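Local coordinates for protein pyridoxamine 5-phosphate-dependent dehydrase (PDB 3B8X) that removes the C3'-hydroxyl group of GDP-4-keto-6-deoxy-D-mannose in a pyridoxal-phosphate-dependent step of L-colitose biosynthesis for the bacterial O-antigen, at residues His209-Arg221 with Glu240-Pro253. The protein carries 1 engineered substitution. Residues are numbered along the deposited sequence; the frame is centred on the assembly and turned at random.
Sequences HILLCIRAHGWTR and ESFKFVLPGYNVRP. With G4M ([(2R,3S,4R,5R)-5-(2-amino-6-oxo-1,6-dihydro-9H-purin-9-yl)-3,4-dihydroxytetrahydrofuran-2-yl]methyl (2R,3S,4S,5S,6R)-3,4-dihydroxy-5-[({3-hydroxy-2-methyl-5-[(phosphonooxy)methyl]pyridin-4-yl}methyl)amino]-6-methyltetrahydro-2H-pyran-2-yl dihydrogen diphosphate), chain G.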
loop_
_atom_site.group_PDB
_atom_site.type_symbol
_atom_site.label_atom_id
_atom_site.label_comp_id
_atom_site.label_asym_id
_atom_site.label_seq_id
_atom_site.Cartn_x
_atom_site.Cartn_y
_atom_site.Cartn_z
ATOM N N HIS B 209 0.563 7.663 17.101
ATOM C CA HIS B 209 1.858 8.080 16.600
ATOM C C HIS B 209 2.558 6.973 15.810
ATOM O O HIS B 209 3.158 7.251 14.769
ATOM C CB HIS B 209 2.717 8.603 17.775
ATOM C CG HIS B 209 2.196 9.891 18.336
ATOM N ND1 HIS B 209 2.678 10.470 19.496
ATOM C CD2 HIS B 209 1.210 10.705 17.887
ATOM C CE1 HIS B 209 2.022 11.596 19.720
ATOM N NE2 HIS B 209 1.119 11.755 18.765
ATOM N N ILE B 210 2.458 5.720 16.258
ATOM C CA ILE B 210 3.129 4.644 15.524
ATOM C C ILE B 210 2.526 4.574 14.135
ATOM O O ILE B 210 3.218 4.365 13.137
ATOM C CB ILE B 210 2.952 3.264 16.185
ATOM C CG1 ILE B 210 3.843 3.123 17.442
ATOM C CG2 ILE B 210 3.347 2.192 15.209
ATOM C CD1 ILE B 210 3.409 2.012 18.478
ATOM N N LEU B 211 1.232 4.772 14.074
ATOM C CA LEU B 211 0.541 4.711 12.784
ATOM C C LEU B 211 1.042 5.827 11.868
ATOM O O LEU B 211 1.331 5.599 10.689
ATOM C CB LEU B 211 -0.990 4.791 12.942
ATOM C CG LEU B 211 -1.548 3.519 13.613
ATOM C CD1 LEU B 211 -2.964 3.703 14.154
ATOM C CD2 LEU B 211 -1.531 2.297 12.642
ATOM N N LEU B 212 1.157 7.034 12.416
ATOM C CA LEU B 212 1.609 8.187 11.631
ATOM C C LEU B 212 2.999 7.989 11.056
ATOM O O LEU B 212 3.313 8.486 9.960
ATOM C CB LEU B 212 1.614 9.444 12.475
ATOM C CG LEU B 212 0.226 9.931 12.921
ATOM C CD1 LEU B 212 0.453 11.063 13.896
ATOM C CD2 LEU B 212 -0.588 10.394 11.731
ATOM N N CYS B 213 3.837 7.280 11.804
ATOM C CA CYS B 213 5.195 6.988 11.345
ATOM C C CYS B 213 5.249 5.913 10.252
ATOM O O CYS B 213 5.903 6.081 9.227
ATOM C CB CYS B 213 6.010 6.518 12.559
ATOM S SG CYS B 213 7.724 5.977 12.214
ATOM N N ILE B 214 4.572 4.783 10.490
ATOM C CA ILE B 214 4.629 3.686 9.534
ATOM C C ILE B 214 3.802 3.870 8.261
ATOM O O ILE B 214 3.988 3.126 7.265
ATOM C CB ILE B 214 4.426 2.347 10.191
ATOM C CG1 ILE B 214 3.036 2.294 10.847
ATOM C CG2 ILE B 214 5.590 2.041 11.103
ATOM C CD1 ILE B 214 2.704 0.869 11.332
ATOM N N ARG B 215 2.873 4.837 8.305
ATOM C CA ARG B 215 2.056 5.119 7.116
ATOM C C ARG B 215 2.961 5.734 6.084
ATOM O O ARG B 215 2.677 5.684 4.901
ATOM C CB ARG B 215 1.030 6.247 7.340
ATOM C CG ARG B 215 0.307 6.630 6.049
ATOM C CD ARG B 215 -0.853 7.558 6.388
ATOM N NE ARG B 215 -0.411 8.764 7.114
ATOM C CZ ARG B 215 -1.227 9.718 7.566
ATOM N NH1 ARG B 215 -2.549 9.592 7.448
ATOM N NH2 ARG B 215 -0.717 10.785 8.180
ATOM N N ALA B 216 4.021 6.400 6.542
ATOM C CA ALA B 216 4.824 7.126 5.571
ATOM C C ALA B 216 6.320 6.984 5.754
ATOM O O ALA B 216 6.943 7.807 6.417
ATOM C CB ALA B 216 4.458 8.617 5.589
ATOM N N HIS B 217 6.872 5.955 5.136
ATOM C CA HIS B 217 8.305 5.726 5.124
ATOM C C HIS B 217 9.012 5.427 6.421
ATOM O O HIS B 217 10.228 5.221 6.395
ATOM C CB HIS B 217 9.014 6.910 4.446
ATOM C CG HIS B 217 8.426 7.283 3.124
ATOM N ND1 HIS B 217 8.604 6.501 1.998
ATOM C CD2 HIS B 217 7.698 8.364 2.733
ATOM C CE1 HIS B 217 8.022 7.094 0.969
ATOM N NE2 HIS B 217 7.457 8.219 1.386
ATOM N N GLY B 218 8.297 5.417 7.537
ATOM C CA GLY B 218 8.916 5.154 8.823
ATOM C C GLY B 218 9.720 6.356 9.299
ATOM O O GLY B 218 10.586 6.250 10.142
ATOM N N TRP B 219 9.430 7.520 8.736
ATOM C CA TRP B 219 10.151 8.724 9.085
ATOM C C TRP B 219 9.420 9.533 10.158
ATOM O O TRP B 219 8.349 9.155 10.644
ATOM C CB TRP B 219 10.441 9.548 7.822
ATOM C CG TRP B 219 9.177 10.186 7.150
ATOM C CD1 TRP B 219 7.906 10.341 7.661
ATOM C CD2 TRP B 219 9.135 10.718 5.823
ATOM N NE1 TRP B 219 7.109 11.016 6.745
ATOM C CE2 TRP B 219 7.856 11.282 5.634
ATOM C CE3 TRP B 219 10.115 10.911 4.838
ATOM C CZ2 TRP B 219 7.505 11.931 4.458
ATOM C CZ3 TRP B 219 9.778 11.614 3.698
ATOM C CH2 TRP B 219 8.477 12.075 3.506
ATOM N N THR B 220 10.018 10.633 10.581
ATOM C CA THR B 220 9.411 11.374 11.660
ATOM C C THR B 220 8.657 12.608 11.211
ATOM O O THR B 220 8.178 13.366 12.023
ATOM C CB THR B 220 10.494 11.846 12.607
ATOM O OG1 THR B 220 11.375 12.714 11.881
ATOM C CG2 THR B 220 11.279 10.626 13.138
ATOM N N ARG B 221 8.544 12.810 9.911
ATOM C CA ARG B 221 7.940 14.030 9.440
ATOM C C ARG B 221 6.556 14.361 9.952
ATOM O O ARG B 221 6.194 15.526 10.053
ATOM C CB ARG B 221 7.873 14.015 7.925
ATOM C CG ARG B 221 9.220 14.205 7.323
ATOM C CD ARG B 221 9.123 14.916 5.990
ATOM N NE ARG B 221 10.385 14.759 5.279
ATOM C CZ ARG B 221 10.521 14.958 3.977
ATOM N NH1 ARG B 221 9.491 15.369 3.254
ATOM N NH2 ARG B 221 11.700 14.782 3.418
ATOM N N GLU B 240 15.920 15.956 10.931
ATOM C CA GLU B 240 14.619 15.297 10.868
ATOM C C GLU B 240 14.050 15.206 9.451
ATOM O O GLU B 240 12.941 14.721 9.250
ATOM C CB GLU B 240 13.626 16.052 11.749
ATOM C CG GLU B 240 14.128 16.159 13.157
ATOM C CD GLU B 240 13.895 14.869 13.985
ATOM O OE1 GLU B 240 12.942 14.112 13.713
ATOM O OE2 GLU B 240 14.658 14.589 14.942
ATOM N N SER B 241 14.808 15.650 8.458
ATOM C CA SER B 241 14.353 15.575 7.072
ATOM C C SER B 241 14.061 14.105 6.741
ATOM O O SER B 241 12.921 13.710 6.476
ATOM C CB SER B 241 15.479 16.104 6.163
ATOM O OG SER B 241 15.150 16.079 4.782
ATOM N N PHE B 242 15.122 13.306 6.772
ATOM C CA PHE B 242 15.075 11.880 6.467
ATOM C C PHE B 242 15.646 11.085 7.667
ATOM O O PHE B 242 16.729 10.524 7.651
ATOM C CB PHE B 242 15.885 11.558 5.186
ATOM C CG PHE B 242 15.367 12.184 3.899
ATOM C CD1 PHE B 242 14.014 12.401 3.665
ATOM C CD2 PHE B 242 16.257 12.468 2.869
ATOM C CE1 PHE B 242 13.571 12.929 2.431
ATOM C CE2 PHE B 242 15.826 12.981 1.631
ATOM C CZ PHE B 242 14.475 13.189 1.402
ATOM N N LYS B 243 14.899 11.054 8.747
ATOM C CA LYS B 243 15.277 10.283 9.914
ATOM C C LYS B 243 14.293 9.070 9.853
ATOM O O LYS B 243 13.064 9.251 9.878
ATOM C CB LYS B 243 14.974 11.196 11.107
ATOM C CG LYS B 243 15.259 10.628 12.483
ATOM C CD LYS B 243 16.012 11.695 13.306
ATOM C CE LYS B 243 15.719 11.687 14.799
ATOM N NZ LYS B 243 16.359 12.891 15.438
ATOM N N PHE B 244 14.819 7.849 9.794
ATOM C CA PHE B 244 13.996 6.644 9.663
ATOM C C PHE B 244 14.019 5.798 10.932
ATOM O O PHE B 244 15.075 5.314 11.325
ATOM C CB PHE B 244 14.540 5.870 8.468
ATOM C CG PHE B 244 14.315 6.573 7.173
ATOM C CD1 PHE B 244 15.381 6.952 6.364
ATOM C CD2 PHE B 244 13.026 6.897 6.774
ATOM C CE1 PHE B 244 15.179 7.568 5.123
ATOM C CE2 PHE B 244 12.813 7.551 5.529
ATOM C CZ PHE B 244 13.900 7.884 4.711
ATOM N N VAL B 245 12.856 5.591 11.548
ATOM C CA VAL B 245 12.753 4.942 12.871
ATOM C C VAL B 245 11.936 3.693 13.147
ATOM O O VAL B 245 12.117 3.068 14.201
ATOM C CB VAL B 245 12.405 6.007 13.959
ATOM C CG1 VAL B 245 13.417 7.155 13.872
ATOM C CG2 VAL B 245 10.983 6.605 13.747
ATOM N N LEU B 246 11.002 3.351 12.264
ATOM C CA LEU B 246 10.212 2.123 12.390
ATOM C C LEU B 246 10.152 1.529 10.972
ATOM O O LEU B 246 10.115 2.302 9.995
ATOM C CB LEU B 246 8.794 2.449 12.880
ATOM C CG LEU B 246 8.768 2.728 14.377
ATOM C CD1 LEU B 246 7.364 3.050 14.735
ATOM C CD2 LEU B 246 9.287 1.554 15.228
ATOM N N PRO B 247 10.166 0.198 10.849
ATOM C CA PRO B 247 10.047 -0.446 9.531
ATOM C C PRO B 247 8.600 -0.287 9.034
ATOM O O PRO B 247 7.742 -1.103 9.327
ATOM C CB PRO B 247 10.409 -1.931 9.795
ATOM C CG PRO B 247 10.673 -2.053 11.307
ATOM C CD PRO B 247 10.163 -0.775 11.961
ATOM N N GLY B 248 8.338 0.760 8.256
ATOM C CA GLY B 248 6.989 1.024 7.753
ATOM C C GLY B 248 6.778 0.872 6.225
ATOM O O GLY B 248 7.488 0.117 5.512
ATOM N N TYR B 249 5.822 1.643 5.726
ATOM C CA TYR B 249 5.472 1.547 4.303
ATOM C C TYR B 249 5.203 2.940 3.827
ATOM O O TYR B 249 5.258 3.897 4.581
ATOM C CB TYR B 249 4.093 0.811 4.211
ATOM C CG TYR B 249 4.133 -0.613 4.759
ATOM C CD1 TYR B 249 3.845 -0.883 6.114
ATOM C CD2 TYR B 249 4.525 -1.681 3.938
ATOM C CE1 TYR B 249 3.979 -2.204 6.624
ATOM C CE2 TYR B 249 4.693 -3.005 4.452
ATOM C CZ TYR B 249 4.383 -3.272 5.799
ATOM O OH TYR B 249 4.482 -4.577 6.311
ATOM N N ASN B 250 4.890 3.049 2.550
ATOM C CA ASN B 250 4.308 4.295 2.086
ATOM C C ASN B 250 2.904 3.828 1.663
ATOM O O ASN B 250 2.745 3.183 0.607
ATOM C CB ASN B 250 4.988 4.897 0.870
ATOM C CG ASN B 250 4.134 5.987 0.210
ATOM O OD1 ASN B 250 2.999 6.226 0.635
ATOM N ND2 ASN B 250 4.664 6.639 -0.849
ATOM N N VAL B 251 1.903 4.071 2.511
ATOM C CA VAL B 251 0.495 3.783 2.201
ATOM C C VAL B 251 -0.352 5.044 2.411
ATOM O O VAL B 251 -1.465 5.016 2.913
ATOM C CB VAL B 251 -0.079 2.600 2.995
ATOM C CG1 VAL B 251 0.713 1.327 2.596
ATOM C CG2 VAL B 251 0.042 2.890 4.486
ATOM N N ARG B 252 0.230 6.175 2.060
ATOM C CA ARG B 252 -0.467 7.420 2.206
ATOM C C ARG B 252 -1.646 7.467 1.219
ATOM O O ARG B 252 -1.577 6.856 0.149
ATOM C CB ARG B 252 0.514 8.557 1.867
ATOM C CG ARG B 252 1.626 8.773 2.865
ATOM C CD ARG B 252 2.403 9.999 2.448
ATOM N NE ARG B 252 3.047 9.910 1.138
ATOM C CZ ARG B 252 4.208 10.490 0.846
ATOM N NH1 ARG B 252 4.838 11.216 1.767
ATOM N NH2 ARG B 252 4.739 10.353 -0.370
ATOM N N PRO B 253 -2.734 8.158 1.579
ATOM C CA PRO B 253 -3.851 8.292 0.653
ATOM C C PRO B 253 -3.537 9.558 -0.120
ATOM O O PRO B 253 -2.660 10.325 0.272
ATOM C CB PRO B 253 -5.063 8.624 1.571
ATOM C CG PRO B 253 -4.462 9.175 2.874
ATOM C CD PRO B 253 -2.982 8.832 2.876
HETATM O OP3 G4M G . 8.280 7.910 -2.572
HETATM P PL G4M G . 7.862 6.520 -3.247
HETATM O OP1 G4M G . 7.031 5.624 -2.255
HETATM O OP2 G4M G . 7.054 6.718 -4.620
HETATM O OP4 G4M G . 9.169 5.721 -3.732
HETATM C C5B G4M G . 9.910 5.228 -2.634
HETATM C C5L G4M G . 11.396 5.155 -2.998
HETATM C C6L G4M G . 12.028 3.924 -3.130
HETATM N N1L G4M G . 13.331 3.802 -3.425
HETATM C C2L G4M G . 14.119 4.858 -3.487
HETATM C C2A G4M G . 15.606 4.614 -3.726
HETATM C C3L G4M G . 13.577 6.156 -3.346
HETATM O O3L G4M G . 14.374 7.251 -3.393
HETATM C C4L G4M G . 12.184 6.309 -3.099
HETATM C C4A G4M G . 11.619 7.575 -2.885
HETATM N N4A G4M G . 12.389 8.655 -2.958
HETATM C C4G G4M G . 11.835 9.924 -2.906
HETATM C C5G G4M G . 12.713 10.887 -2.103
HETATM C C6G G4M G . 14.125 10.873 -2.689
HETATM O O5G G4M G . 12.170 12.199 -2.256
HETATM C C3G G4M G . 10.408 9.920 -2.335
HETATM O O3G G4M G . 9.489 10.265 -3.387
HETATM C C2G G4M G . 10.313 10.914 -1.150
HETATM O O2G G4M G . 8.941 11.070 -0.731
HETATM C C1G G4M G . 10.956 12.292 -1.482
HETATM O O1G G4M G . 11.265 12.996 -0.267
HETATM P P2 G4M G . 10.782 14.476 -0.612
HETATM O O3P G4M G . 11.480 15.042 -1.950
HETATM O O4P G4M G . 11.246 15.395 0.613
HETATM O OPP G4M G . 9.176 14.435 -0.805
HETATM P P G4M G . 8.538 15.855 -0.347
HETATM O O1P G4M G . 9.456 16.703 0.672
HETATM O O2P G4M G . 7.159 15.503 0.408
HETATM O "O5'" G4M G . 8.149 16.755 -1.650
HETATM C "C5'" G4M G . 9.314 17.235 -2.319
HETATM C "C4'" G4M G . 9.127 18.710 -2.701
HETATM O "O4'" G4M G . 8.025 18.886 -3.640
HETATM C "C3'" G4M G . 8.781 19.560 -1.440
HETATM O "O3'" G4M G . 9.358 20.867 -1.512
HETATM C "C2'" G4M G . 7.237 19.601 -1.464
HETATM O "O2'" G4M G . 6.752 20.846 -0.939
HETATM C "C1'" G4M G . 6.933 19.546 -2.968
HETATM N N9 G4M G . 5.673 18.845 -3.206
HETATM C C8 G4M G . 5.408 17.541 -2.901
HETATM N N7 G4M G . 4.180 17.276 -3.271
HETATM C C4 G4M G . 4.580 19.402 -3.778
HETATM C C5 G4M G . 3.618 18.389 -3.828
HETATM C C6 G4M G . 2.365 18.693 -4.411
HETATM O O6 G4M G . 1.496 17.854 -4.516
HETATM N N3 G4M G . 4.306 20.607 -4.256
HETATM C C2 G4M G . 3.137 20.877 -4.784
HETATM N N1 G4M G . 2.160 19.938 -4.877
HETATM N N2 G4M G . 2.898 22.132 -5.275
HETATM O O HOH W 1 11.738 12.272 8.667
#
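Arg221 meets Ser241 through NE, which gives its hydrogen to the backbone O of Ser241 at 3.0 Å, nearly straight (167°) and almost in the guanidinium plane. With NE so engaged, the group is turned to present NH1 to both phosphates of the ligand's diphosphate; NH1 to O1P is 2.9 Å. Trp219 CZ3 lies over the centre of one guanidinium face and Arg221 CG over the centre of the indole, so the arginine chain runs across the ring, which probably limits how far the guanidinium can swing. Close by, Thr220 OG1, brought to Glu240 by its place between backbone N and carbonyl carbon (chi1 62°), donates to OE1 at 2.8 Å. It meets that oxygen nearly along the C-O axis. Glu240 OE2 makes a salt bridge with Lys243 NZ and also accepts from Ser234 N; Lys243 NZ also pairs with Glu239. Water 1 links Thr220 N to Glu240 O.

Four backbone bonds join the main chains: Tyr249 N to Ile214 O (2.8 Å), Val251 N to Arg215 O, His217 N to Tyr249 O, and Val245 N to Gly218 O. The type I' turn Ala216-Trp219 has positive phi at His217 and Gly218, and Gly218 CA comes to 3.3 Å from Leu246 O, a closeness that the absence of a side chain permits.

At the phosphate of the cofactor moiety, Asn250 ND2 donates to OP1 at 2.9 Å, its OD1 forming an Asx turn with Arg252 N that fixes the amide. Asn250 CB makes an off-centre CH-pi contact with His217. NE2 of that ring stands over one face of the Arg252 guanidinium, toward its rim, the two planes nearly perpendicular; Arg252 is salt-bridged to Glu196 of the second subunit. Farther out, Leu246 CB packs against Cys213 SG and Ile214 CG2, both at 3.7 Å.

Main-chain bonds thus set the loops, and side-chain donors hold the cofactor phosphate and the diphosphate, on the two sides of the sugar, in a site shared between subunits, where the arginine's positive charge probably offsets the diphosphate.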